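Local coordinates for protein mRNA-decapping enzyme subunit 1 (Saccharomyces cerevisiae, PDB 1Q67) that serves as a component of the Dcp1-Dcp2 decapping complex, which removes the 7-methylguanine cap from mRNA and so commits the transcript to 5' to 3' decay, at residues 48-51 against 52-55; 168-171 against 172-175. All blocks are in the same frame, centred on the assembly; numbering follows the deposited sequence.

Contact 1. Residues 48-51 against 52-55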
ATOM      1  N   LYS B  48      -9.640   2.611   4.735  1.00 36.57           N
ATOM      2  CA  LYS B  48     -10.985   3.113   4.929  1.00 37.37           C
ATOM      3  C   LYS B  48     -11.409   2.787   6.358  1.00 38.05           C
ATOM      4  O   LYS B  48     -11.161   1.686   6.863  1.00 36.00           O
ATOM      5  CB  LYS B  48     -11.956   2.481   3.926  1.00 39.24           C
ATOM      6  CG  LYS B  48     -13.356   3.083   3.984  1.00 40.14           C
ATOM      7  CD  LYS B  48     -14.217   2.617   2.829  1.00 41.38           C
ATOM      8  CE  LYS B  48     -15.540   3.369   2.807  1.00 43.32           C
ATOM      9  NZ  LYS B  48     -16.296   3.113   1.552  1.00 44.77           N
ATOM     10  N   TRP B  49     -12.036   3.757   7.011  1.00 38.70           N
ATOM     11  CA  TRP B  49     -12.487   3.585   8.384  1.00 39.11           C
ATOM     12  C   TRP B  49     -13.799   2.816   8.467  1.00 40.02           C
ATOM     13  O   TRP B  49     -14.766   3.135   7.776  1.00 38.72           O
ATOM     14  CB  TRP B  49     -12.646   4.953   9.061  1.00 39.66           C
ATOM     15  CG  TRP B  49     -13.105   4.861  10.483  1.00 40.29           C
ATOM     16  CD1 TRP B  49     -14.377   5.034  10.950  1.00 40.43           C
ATOM     17  CD2 TRP B  49     -12.301   4.526  11.619  1.00 40.21           C
ATOM     18  NE1 TRP B  49     -14.416   4.828  12.313  1.00 39.55           N
ATOM     19  CE2 TRP B  49     -13.156   4.513  12.748  1.00 40.01           C
ATOM     20  CE3 TRP B  49     -10.940   4.230  11.792  1.00 39.37           C
ATOM     21  CZ2 TRP B  49     -12.694   4.216  14.032  1.00 37.49           C
ATOM     22  CZ3 TRP B  49     -10.479   3.935  13.072  1.00 39.93           C
ATOM     23  CH2 TRP B  49     -11.358   3.930  14.175  1.00 41.34           C
ATOM     24  N   ASP B  50     -13.816   1.791   9.310  1.00 42.82           N
ATOM     25  CA  ASP B  50     -15.007   0.975   9.520  1.00 45.22           C
ATOM     26  C   ASP B  50     -15.672   1.410  10.824  1.00 45.61           C
ATOM     27  O   ASP B  50     -15.148   1.164  11.911  1.00 43.70           O
ATOM     28  CB  ASP B  50     -14.625  -0.506   9.588  1.00 48.72           C
ATOM     29  CG  ASP B  50     -15.780  -1.389  10.029  1.00 53.19           C
ATOM     30  OD1 ASP B  50     -16.941  -1.102   9.663  1.00 53.25           O
ATOM     31  OD2 ASP B  50     -15.521  -2.383  10.737  1.00 56.34           O
ATOM     32  N   PHE B  51     -16.818   2.076  10.711  1.00 47.01           N
ATOM     33  CA  PHE B  51     -17.529   2.558  11.892  1.00 48.85           C
ATOM     34  C   PHE B  51     -18.066   1.452  12.789  1.00 51.13           C
ATOM     35  O   PHE B  51     -18.099   1.602  14.011  1.00 52.30           O
ATOM     36  CB  PHE B  51     -18.670   3.488  11.487  1.00 46.81           C
ATOM     37  CG  PHE B  51     -18.208   4.823  10.982  1.00 45.49           C
ATOM     38  CD1 PHE B  51     -18.004   5.037   9.622  1.00 45.38           C
ATOM     39  CD2 PHE B  51     -17.936   5.857  11.873  1.00 45.13           C
ATOM     40  CE1 PHE B  51     -17.539   6.258   9.157  1.00 43.85           C
ATOM     41  CE2 PHE B  51     -17.470   7.087  11.419  1.00 43.61           C
ATOM     42  CZ  PHE B  51     -17.269   7.287  10.060  1.00 44.83           C
ATOM     43  N   LYS B  52     -18.484   0.343  12.192  1.00 53.44           N
ATOM     44  CA  LYS B  52     -19.013  -0.771  12.965  1.00 55.68           C
ATOM     45  C   LYS B  52     -17.971  -1.324  13.933  1.00 57.03           C
ATOM     46  O   LYS B  52     -18.225  -1.426  15.133  1.00 58.52           O
ATOM     47  CB  LYS B  52     -19.490  -1.882  12.030  1.00 57.65           C
ATOM     48  CG  LYS B  52     -20.615  -1.460  11.096  1.00 60.52           C
ATOM     49  CD  LYS B  52     -21.060  -2.611  10.203  1.00 63.68           C
ATOM     50  CE  LYS B  52     -22.256  -2.216   9.349  1.00 64.72           C
ATOM     51  NZ  LYS B  52     -22.684  -3.334   8.454  1.00 66.78           N
ATOM     52  N   LYS B  53     -16.794  -1.663  13.415  1.00 57.56           N
ATOM     53  CA  LYS B  53     -15.728  -2.224  14.244  1.00 57.31           C
ATOM     54  C   LYS B  53     -14.704  -1.205  14.747  1.00 56.71           C
ATOM     55  O   LYS B  53     -13.757  -1.565  15.446  1.00 56.10           O
ATOM     56  CB  LYS B  53     -15.005  -3.329  13.470  1.00 58.57           C
ATOM     57  CG  LYS B  53     -15.231  -4.742  14.004  1.00 61.94           C
ATOM     58  CD  LYS B  53     -14.690  -4.882  15.423  1.00 63.90           C
ATOM     59  CE  LYS B  53     -14.603  -6.339  15.847  1.00 65.64           C
ATOM     60  NZ  LYS B  53     -13.652  -7.097  14.976  1.00 67.96           N
ATOM     61  N   ASP B  54     -14.894   0.062  14.401  1.00 55.88           N
ATOM     62  CA  ASP B  54     -13.963   1.108  14.818  1.00 56.41           C
ATOM     63  C   ASP B  54     -12.504   0.750  14.566  1.00 55.12           C
ATOM     64  O   ASP B  54     -11.705   0.640  15.500  1.00 54.31           O
ATOM     65  CB  ASP B  54     -14.152   1.438  16.298  1.00 58.70           C
ATOM     66  CG  ASP B  54     -15.258   2.437  16.525  1.00 61.83           C
ATOM     67  OD1 ASP B  54     -16.422   2.109  16.204  1.00 64.08           O
ATOM     68  OD2 ASP B  54     -14.961   3.553  17.010  1.00 63.31           O
ATOM     69  N   GLU B  55     -12.160   0.568  13.297  1.00 52.79           N
ATOM     70  CA  GLU B  55     -10.795   0.233  12.934  1.00 51.18           C
ATOM     71  C   GLU B  55     -10.547   0.616  11.483  1.00 48.05           C
ATOM     72  O   GLU B  55     -11.484   0.856  10.721  1.00 47.09           O
ATOM     73  CB  GLU B  55     -10.547  -1.268  13.134  1.00 52.89           C
ATOM     74  CG  GLU B  55     -11.230  -2.166  12.108  1.00 57.02           C
ATOM     75  CD  GLU B  55     -11.123  -3.648  12.449  1.00 60.55           C
ATOM     76  OE1 GLU B  55     -10.033  -4.096  12.879  1.00 61.35           O
ATOM     77  OE2 GLU B  55     -12.128  -4.370  12.275  1.00 61.77           O
TER

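Contact 2. Residues 168-171 against 172-175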
ATOM      1  N   VAL B 168     -29.190  24.430  -0.566  1.00 46.91           N
ATOM      2  CA  VAL B 168     -30.242  25.434  -0.543  1.00 46.55           C
ATOM      3  C   VAL B 168     -31.046  25.568  -1.832  1.00 48.73           C
ATOM      4  O   VAL B 168     -32.269  25.480  -1.804  1.00 49.22           O
ATOM      5  CB  VAL B 168     -29.670  26.830  -0.191  1.00 46.00           C
ATOM      6  CG1 VAL B 168     -30.783  27.871  -0.217  1.00 44.74           C
ATOM      7  CG2 VAL B 168     -29.012  26.801   1.181  1.00 40.22           C
ATOM      8  N   PHE B 169     -30.365  25.766  -2.956  1.00 50.61           N
ATOM      9  CA  PHE B 169     -31.041  25.965  -4.236  1.00 52.69           C
ATOM     10  C   PHE B 169     -31.250  24.768  -5.155  1.00 55.58           C
ATOM     11  O   PHE B 169     -31.629  24.934  -6.319  1.00 55.45           O
ATOM     12  CB  PHE B 169     -30.327  27.069  -5.014  1.00 50.28           C
ATOM     13  CG  PHE B 169     -30.267  28.368  -4.277  1.00 50.42           C
ATOM     14  CD1 PHE B 169     -29.221  28.638  -3.400  1.00 49.28           C
ATOM     15  CD2 PHE B 169     -31.281  29.308  -4.421  1.00 49.17           C
ATOM     16  CE1 PHE B 169     -29.187  29.826  -2.674  1.00 49.86           C
ATOM     17  CE2 PHE B 169     -31.258  30.500  -3.699  1.00 49.25           C
ATOM     18  CZ  PHE B 169     -30.210  30.762  -2.825  1.00 49.35           C
ATOM     19  N   ASN B 170     -31.015  23.567  -4.645  1.00 58.60           N
ATOM     20  CA  ASN B 170     -31.193  22.368  -5.452  1.00 61.74           C
ATOM     21  C   ASN B 170     -31.451  21.205  -4.505  1.00 62.65           C
ATOM     22  O   ASN B 170     -30.891  20.118  -4.653  1.00 62.79           O
ATOM     23  CB  ASN B 170     -29.939  22.124  -6.302  1.00 63.76           C
ATOM     24  CG  ASN B 170     -30.152  21.067  -7.369  1.00 67.63           C
ATOM     25  OD1 ASN B 170     -31.172  21.065  -8.072  1.00 68.40           O
ATOM     26  ND2 ASN B 170     -29.180  20.168  -7.512  1.00 68.70           N
ATOM     27  N   ALA B 171     -32.316  21.464  -3.530  1.00 64.16           N
ATOM     28  CA  ALA B 171     -32.683  20.490  -2.512  1.00 66.85           C
ATOM     29  C   ALA B 171     -33.298  19.218  -3.086  1.00 69.00           C
ATOM     30  O   ALA B 171     -33.196  18.150  -2.481  1.00 69.73           O
ATOM     31  CB  ALA B 171     -33.643  21.130  -1.516  1.00 65.84           C
ATOM     32  N   GLU B 172     -33.939  19.333  -4.245  1.00 71.27           N
ATOM     33  CA  GLU B 172     -34.564  18.178  -4.880  1.00 73.57           C
ATOM     34  C   GLU B 172     -33.519  17.152  -5.300  1.00 73.73           C
ATOM     35  O   GLU B 172     -33.648  15.967  -4.995  1.00 73.07           O
ATOM     36  CB  GLU B 172     -35.395  18.629  -6.085  1.00 75.88           C
ATOM     37  CG  GLU B 172     -36.706  19.299  -5.691  1.00 79.21           C
ATOM     38  CD  GLU B 172     -37.196  20.299  -6.724  1.00 81.62           C
ATOM     39  OE1 GLU B 172     -37.262  19.947  -7.922  1.00 83.01           O
ATOM     40  OE2 GLU B 172     -37.524  21.441  -6.332  1.00 82.72           O
ATOM     41  N   GLU B 173     -32.482  17.603  -5.997  1.00 74.51           N
ATOM     42  CA  GLU B 173     -31.420  16.697  -6.419  1.00 75.23           C
ATOM     43  C   GLU B 173     -30.624  16.247  -5.199  1.00 75.40           C
ATOM     44  O   GLU B 173     -30.006  15.182  -5.207  1.00 75.48           O
ATOM     45  CB  GLU B 173     -30.487  17.380  -7.424  1.00 75.92           C
ATOM     46  CG  GLU B 173     -31.004  17.387  -8.854  1.00 77.97           C
ATOM     47  CD  GLU B 173     -30.047  18.060  -9.823  1.00 79.48           C
ATOM     48  OE1 GLU B 173     -28.850  17.690  -9.843  1.00 80.08           O
ATOM     49  OE2 GLU B 173     -30.492  18.958 -10.572  1.00 79.33           O
ATOM     50  N   ASP B 174     -30.654  17.061  -4.147  1.00 75.49           N
ATOM     51  CA  ASP B 174     -29.930  16.750  -2.920  1.00 75.72           C
ATOM     52  C   ASP B 174     -30.634  15.652  -2.128  1.00 75.35           C
ATOM     53  O   ASP B 174     -30.007  14.674  -1.723  1.00 74.88           O
ATOM     54  CB  ASP B 174     -29.793  17.998  -2.039  1.00 75.70           C
ATOM     55  CG  ASP B 174     -28.790  17.808  -0.909  1.00 76.35           C
ATOM     56  OD1 ASP B 174     -28.964  18.429   0.160  1.00 75.80           O
ATOM     57  OD2 ASP B 174     -27.816  17.045  -1.097  1.00 76.30           O
ATOM     58  N   THR B 175     -31.934  15.819  -1.903  1.00 75.06           N
ATOM     59  CA  THR B 175     -32.709  14.831  -1.155  1.00 74.41           C
ATOM     60  C   THR B 175     -32.652  13.468  -1.836  1.00 74.05           C
ATOM     61  O   THR B 175     -32.890  12.440  -1.203  1.00 74.22           O
ATOM     62  CB  THR B 175     -34.185  15.253  -1.026  1.00 74.67           C
ATOM     63  OG1 THR B 175     -34.747  15.438  -2.332  1.00 74.83           O
ATOM     64  CG2 THR B 175     -34.300  16.547  -0.235  1.00 74.52           C
TER

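Contact 1. Residues 48-51 against 52-55
The indole of Trp49 carries the backbone of Glu55 on one face, with Glu55 N lying 3.5 Å above the ring plane and offset toward the rim. At the edge of the same ring, in its plane, are Phe51 CD2 and Asp54 OD2, the latter 3.8 Å from Trp49 CZ2. One face of the Phe51 ring receives the indole rim, Trp49 CD1 standing over its centre. A chi1 of -180° swings the indole beside its own carbonyl carbon, laying the six-membered ring over the returning chain as a broad, largely apolar plate.

Asp50 and Glu55 form an antiparallel hydrogen-bonded pair in a beta hairpin. Asp50 N gives Glu55 O a nearly straight 2.9 Å bond, whereas the return bond, from Glu55 N to Asp50 O, is weak. Both Asp54 and Glu55 face Asp50, making a G1 beta bulge; Asp54 has positive phi (48°), a conformation that aspartate tolerates better than most non-glycine residues. The Asp50 carboxylate spans the turn: OD1 accepts a weak bond from Lys52 N, and OD2 another, 3.1 Å long, from Lys53 N. A short acidic side chain suits this place, since it reaches two amides of its own turn. Asp50 OD2 also lies 4.2 Å from Glu55 OE2, like charges that the weak bond from Lys53 N may partly offset.

The hairpin joins strand 43-50 to 55-59, one edge strand of its sheet. Trp56 of that edge strand meets Trp49 edge-to-face; strand 200-205 brings Val200 against Trp49 and Phe51, and nearby Glu199 forms a salt bridge with Lys48.

Contact 2. Residues 168-171 against 172-175
The chain turns into helix 171-176 at Asn170, the N-cap residue, and the first helical bonds follow: Asp174 N to Asn170 O at 3.1 Å, in the carbonyl plane, and Thr175 N to Ala171 O at 2.7 Å, nearly straight at hydrogen but tilted 27° from the carbonyl plane. Asn170 makes no side-chain capping bond. Its side chain, with CG anti to the backbone N, crosses that of Glu173 obliquely, Asn170 CG 3.7 Å from Glu173 CB; farther out, amide and carboxylate planes stand almost perpendicular, at 88°. Ala171, small and helix-compatible, fits the opening of the helix.

Thr175 folds its side chain back over the preceding turn. Its chi1 of 58° puts OG1 within 3.1 Å of Ala171 O and 2.9 Å of Glu172 O, so its single proton could serve either carbonyl. Asp174 turns its carboxylate elsewhere: OD2 accepts a hydrogen bond from Leu179 N, beyond the helix, and has a long, weak ion pair with Arg166 in the preceding helix.

Replacing Asn170 by an alanine would probably open a gap beside Glu173 CB and leave the glutamate chain freer to turn.

Glu172 and Glu173 lie in the first turn and Asp174 just after it, where the partial positive charge of a helix start is likely to favour carboxylates; the chemistry is that of a polar, surface helix start held by backbone bonds.

Overall arrangement
Both contacts are local and lie at the surface, yet they belong to different elements: residues 48-55 close a hairpin at one edge of the five-stranded sheet, while residues 168-175 carry the chain from helix 160-169 into helix 171-176. Their centres are 30 Å apart and their nearest atoms about 18 Å, with no touch. Contact 1 combines aromatic cover with strand pairing, as fits a turn still attached to a sheet and its neighbouring strands. Contact 2 has no aromatic ring in the meeting and relies on helical backbone bonds and polar side chains. In both an aspartate accepts backbone N-H: Asp50 weakly, from its own turn, and Asp174 from Leu179, beyond its contact.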